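Local coordinates for protein FeeM (Uncultured bacterium, PDB 2G0B) that probably transfers long-chain fatty acyl groups from an acyl carrier protein to the amino group of tyrosine, making N-acyl amino acids, at residues 84-97 with 132-144. Numbering follows the deposited sequence.
Sequences LAAWRGEGKKLAEV and LETHIDYLCISIN. With NLT (N-dodecanoyl-L-tyrosine), chain I.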
# COMPACT_ATOMS: atom_id res chain seq x y z
N LEU A 84 15.35 8.06 -3.45
CA LEU A 84 14.71 8.74 -2.31
C LEU A 84 15.66 9.67 -1.58
O LEU A 84 15.22 10.54 -0.83
CB LEU A 84 14.14 7.72 -1.31
CG LEU A 84 13.06 6.74 -1.76
CD1 LEU A 84 12.69 5.86 -0.60
CD2 LEU A 84 11.81 7.45 -2.29
N ALA A 85 16.96 9.49 -1.83
CA ALA A 85 18.02 10.22 -1.12
C ALA A 85 17.89 11.76 -1.19
O ALA A 85 18.11 12.45 -0.19
CB ALA A 85 19.39 9.77 -1.61
N ALA A 86 17.52 12.27 -2.37
CA ALA A 86 17.33 13.69 -2.58
C ALA A 86 16.29 14.26 -1.62
O ALA A 86 16.54 15.27 -0.96
CB ALA A 86 16.93 13.97 -4.01
N TRP A 87 15.15 13.57 -1.52
CA TRP A 87 14.05 13.99 -0.66
C TRP A 87 14.44 13.93 0.82
O TRP A 87 14.09 14.82 1.60
CB TRP A 87 12.82 13.13 -0.91
CG TRP A 87 12.06 13.50 -2.15
CD1 TRP A 87 12.08 14.71 -2.80
CD2 TRP A 87 11.16 12.67 -2.89
NE1 TRP A 87 11.25 14.67 -3.90
CE2 TRP A 87 10.68 13.43 -3.97
CE3 TRP A 87 10.72 11.35 -2.75
CZ2 TRP A 87 9.78 12.91 -4.91
CZ3 TRP A 87 9.83 10.84 -3.68
CH2 TRP A 87 9.37 11.62 -4.75
N ARG A 88 15.20 12.90 1.18
CA ARG A 88 15.65 12.73 2.55
C ARG A 88 16.65 13.81 2.94
O ARG A 88 16.75 14.17 4.11
CB ARG A 88 16.25 11.34 2.74
CG ARG A 88 15.26 10.23 2.51
CD ARG A 88 15.52 8.97 3.31
NE ARG A 88 15.57 7.79 2.45
CZ ARG A 88 14.91 6.66 2.67
NH1 ARG A 88 14.15 6.52 3.75
NH2 ARG A 88 15.02 5.66 1.83
N GLY A 89 17.38 14.33 1.95
CA GLY A 89 18.30 15.43 2.16
C GLY A 89 17.57 16.74 2.45
O GLY A 89 18.01 17.53 3.30
N GLU A 90 16.44 16.94 1.78
CA GLU A 90 15.62 18.14 1.97
C GLU A 90 14.75 18.09 3.23
O GLU A 90 14.05 19.05 3.55
CB GLU A 90 14.73 18.38 0.76
CG GLU A 90 15.46 18.43 -0.57
CD GLU A 90 14.51 18.63 -1.75
OE1 GLU A 90 13.56 17.83 -1.91
OE2 GLU A 90 14.73 19.61 -2.51
N GLY A 91 14.78 16.96 3.93
CA GLY A 91 14.03 16.79 5.17
C GLY A 91 12.56 16.58 4.91
O GLY A 91 11.71 17.20 5.54
N LYS A 92 12.27 15.69 3.96
CA LYS A 92 10.90 15.42 3.56
C LYS A 92 10.36 14.19 4.26
O LYS A 92 11.03 13.16 4.34
CB LYS A 92 10.80 15.26 2.05
CG LYS A 92 10.96 16.56 1.26
CD LYS A 92 9.95 17.62 1.70
CE LYS A 92 10.18 18.94 0.98
NZ LYS A 92 9.42 18.99 -0.30
N LYS A 93 9.13 14.29 4.76
CA LYS A 93 8.48 13.17 5.40
C LYS A 93 8.03 12.19 4.33
O LYS A 93 7.19 12.51 3.49
CB LYS A 93 7.30 13.64 6.26
CG LYS A 93 6.91 12.64 7.33
CD LYS A 93 5.96 13.23 8.32
CE LYS A 93 5.48 12.15 9.27
NZ LYS A 93 5.62 12.53 10.69
N LEU A 94 8.63 11.01 4.34
CA LEU A 94 8.25 9.96 3.41
C LEU A 94 7.55 8.82 4.13
O LEU A 94 7.73 8.62 5.33
CB LEU A 94 9.47 9.42 2.65
CG LEU A 94 10.49 10.41 2.11
CD1 LEU A 94 11.68 9.66 1.56
CD2 LEU A 94 9.87 11.30 1.05
N ALA A 95 6.74 8.09 3.38
CA ALA A 95 6.08 6.90 3.89
C ALA A 95 5.81 5.98 2.73
O ALA A 95 5.47 6.42 1.64
CB ALA A 95 4.80 7.25 4.59
N GLU A 96 5.99 4.68 2.95
CA GLU A 96 5.75 3.72 1.90
C GLU A 96 4.49 2.94 2.20
O GLU A 96 4.33 2.43 3.31
CB GLU A 96 6.95 2.78 1.73
CG GLU A 96 6.63 1.51 0.97
CD GLU A 96 7.84 0.84 0.33
OE1 GLU A 96 7.65 0.17 -0.72
OE2 GLU A 96 8.97 0.95 0.87
N VAL A 97 3.58 2.89 1.24
CA VAL A 97 2.38 2.08 1.35
C VAL A 97 2.71 0.67 0.89
O VAL A 97 3.19 0.46 -0.23
CB VAL A 97 1.21 2.64 0.54
CG1 VAL A 97 -0.05 1.95 0.91
CG2 VAL A 97 1.07 4.13 0.77
N LEU A 132 -2.65 12.79 5.29
CA LEU A 132 -3.01 14.19 5.44
C LEU A 132 -3.00 14.62 6.90
O LEU A 132 -2.93 15.81 7.19
CB LEU A 132 -4.37 14.46 4.81
CG LEU A 132 -4.41 14.59 3.29
CD1 LEU A 132 -5.82 14.32 2.79
CD2 LEU A 132 -3.93 15.95 2.84
N GLU A 133 -3.08 13.65 7.80
CA GLU A 133 -3.06 13.93 9.24
C GLU A 133 -1.63 13.87 9.81
O GLU A 133 -1.24 14.71 10.61
CB GLU A 133 -3.99 12.99 9.99
CG GLU A 133 -5.47 13.23 9.69
CD GLU A 133 -6.40 12.77 10.81
OE1 GLU A 133 -5.91 12.45 11.92
OE2 GLU A 133 -7.64 12.74 10.58
N THR A 134 -0.86 12.88 9.34
CA THR A 134 0.56 12.72 9.71
C THR A 134 1.45 13.82 9.08
O THR A 134 2.63 13.95 9.42
CB THR A 134 1.07 11.30 9.29
OG1 THR A 134 0.10 10.32 9.66
CG2 THR A 134 2.28 10.86 10.08
N HIS A 135 0.86 14.61 8.17
CA HIS A 135 1.56 15.65 7.41
C HIS A 135 2.69 15.09 6.57
O HIS A 135 3.76 15.67 6.47
CB HIS A 135 2.06 16.78 8.33
CG HIS A 135 0.98 17.40 9.16
ND1 HIS A 135 -0.23 17.82 8.63
CD2 HIS A 135 0.92 17.68 10.49
CE1 HIS A 135 -0.97 18.33 9.60
NE2 HIS A 135 -0.30 18.25 10.73
N ILE A 136 2.42 13.93 5.96
CA ILE A 136 3.37 13.26 5.08
C ILE A 136 3.52 14.07 3.79
O ILE A 136 2.53 14.60 3.26
CB ILE A 136 2.88 11.80 4.78
CG1 ILE A 136 3.15 10.90 5.99
CG2 ILE A 136 3.54 11.23 3.52
CD1 ILE A 136 2.28 9.67 6.04
N ASP A 137 4.75 14.19 3.30
CA ASP A 137 5.01 14.88 2.04
C ASP A 137 4.84 13.95 0.83
O ASP A 137 4.02 14.20 -0.05
CB ASP A 137 6.40 15.52 2.04
CG ASP A 137 6.51 16.68 3.00
OD1 ASP A 137 5.67 17.61 2.91
OD2 ASP A 137 7.39 16.76 3.87
N TYR A 138 5.63 12.87 0.79
CA TYR A 138 5.58 11.93 -0.33
C TYR A 138 5.15 10.53 0.08
O TYR A 138 5.73 9.91 0.97
CB TYR A 138 6.91 11.89 -1.06
CG TYR A 138 7.16 13.11 -1.91
CD1 TYR A 138 7.96 14.15 -1.46
CD2 TYR A 138 6.57 13.23 -3.16
CE1 TYR A 138 8.18 15.28 -2.25
CE2 TYR A 138 6.78 14.35 -3.95
CZ TYR A 138 7.58 15.36 -3.50
OH TYR A 138 7.78 16.46 -4.29
N LEU A 139 4.10 10.05 -0.58
CA LEU A 139 3.60 8.70 -0.39
C LEU A 139 4.19 7.81 -1.48
O LEU A 139 3.85 7.95 -2.64
CB LEU A 139 2.08 8.71 -0.48
CG LEU A 139 1.27 7.83 0.46
CD1 LEU A 139 1.85 7.80 1.84
CD2 LEU A 139 -0.14 8.36 0.51
N CYS A 140 5.07 6.89 -1.10
CA CYS A 140 5.78 6.06 -2.08
C CYS A 140 5.20 4.64 -2.23
O CYS A 140 4.69 4.05 -1.26
CB CYS A 140 7.25 5.98 -1.72
SG CYS A 140 8.02 7.57 -1.36
N ILE A 141 5.27 4.09 -3.44
CA ILE A 141 4.80 2.73 -3.72
C ILE A 141 5.72 1.99 -4.67
O ILE A 141 6.22 2.56 -5.64
CB ILE A 141 3.32 2.71 -4.30
CG1 ILE A 141 3.15 3.67 -5.47
CG2 ILE A 141 2.29 2.97 -3.21
CD1 ILE A 141 1.91 3.46 -6.27
N SER A 142 5.95 0.72 -4.39
CA SER A 142 6.63 -0.13 -5.35
C SER A 142 5.66 -1.21 -5.76
O SER A 142 5.21 -2.00 -4.93
CB SER A 142 7.91 -0.72 -4.77
OG SER A 142 7.65 -1.42 -3.58
N ILE A 143 5.31 -1.20 -7.03
CA ILE A 143 4.18 -1.97 -7.54
C ILE A 143 4.56 -2.88 -8.70
O ILE A 143 5.49 -2.59 -9.45
CB ILE A 143 3.07 -0.99 -8.00
CG1 ILE A 143 3.68 0.20 -8.74
CG2 ILE A 143 2.28 -0.50 -6.84
CD1 ILE A 143 3.05 0.48 -10.04
N ASN A 144 3.82 -3.97 -8.84
CA ASN A 144 3.96 -4.81 -10.00
C ASN A 144 3.56 -4.03 -11.25
O ASN A 144 2.53 -3.35 -11.24
CB ASN A 144 3.08 -6.04 -9.86
CG ASN A 144 3.41 -7.09 -10.86
OD1 ASN A 144 2.98 -7.03 -12.01
ND2 ASN A 144 4.22 -8.06 -10.45
N NLT I . 3.55 -3.63 -3.23
C1 NLT I . 2.29 -3.26 -2.96
OL NLT I . 1.54 -3.90 -2.23
C2 NLT I . 1.81 -2.00 -3.66
C3 NLT I . 1.02 -1.07 -2.72
C4 NLT I . 0.10 -0.12 -3.51
C5 NLT I . -0.71 0.78 -2.57
C6 NLT I . -1.36 1.96 -3.29
C7 NLT I . -1.84 3.03 -2.31
C8 NLT I . -2.88 3.95 -2.96
C9 NLT I . -3.34 5.08 -2.03
C10 NLT I . -3.49 6.36 -2.85
C11 NLT I . -3.83 7.60 -2.03
C12 NLT I . -4.24 8.74 -2.97
CA NLT I . 4.18 -4.87 -2.76
CB NLT I . 5.60 -4.97 -3.29
CG NLT I . 5.64 -5.63 -4.65
CD2 NLT I . 5.16 -6.92 -4.82
CE2 NLT I . 5.20 -7.52 -6.06
CZ NLT I . 5.74 -6.84 -7.14
CE1 NLT I . 6.22 -5.54 -6.98
CD1 NLT I . 6.17 -4.94 -5.73
OH NLT I . 5.78 -7.42 -8.33
C NLT I . 4.27 -4.93 -1.26
O NLT I . 4.50 -3.88 -0.64
O2 NLT I . 4.11 -6.04 -0.69
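W87, on the last turn of helix 77-89, lays its six-membered ring flat over Y138 in a face-to-face stack, centroids 3.7 Å apart and planes only 11° from parallel. Y138 is the first residue of strand 138-143, so the stack pins the helix end to the sheet; L94 CD2 packs against Y138 CB, and buried L84 CD2 reaches C140 SG beyond it. Beneath runs the parallel pairing of strands 94-97 and 138-143: A95 N bonds to Y138 O, C140 N to A95 O at 2.8 Å, and V97 N to C140 O. On the face of A95 and L139, A95 CB meets I136 CD1; V97 CG2 reaches L139 CG at 3.7 Å, and I136, L139 and V97 touch helix 121-133.

Against this buried side, the start of the pair is solvent-exposed yet well bonded. There K93 O takes both D137 N and Y138 N, while D137 OD2 accepts K93 N-H through its anti lone pair. K93, its CG turned away from the backbone N (chi1 -158°), crosses T134 at about a right angle, CE 3.5 Å from CG2.

Toward the ligand, S142 OG donates a long bond to E96 OE1, while E96 OE2 accepts from M76 N. S142 O accepts the amide N-H of dodecanoyl-tyrosine at 2.9 Å, and N144 ND2 donates to its phenol oxygen: the strand and the loop that follows it thus offer the product polar grips at the tyrosine, while V97 and I141 give its acyl chain a greasy wall.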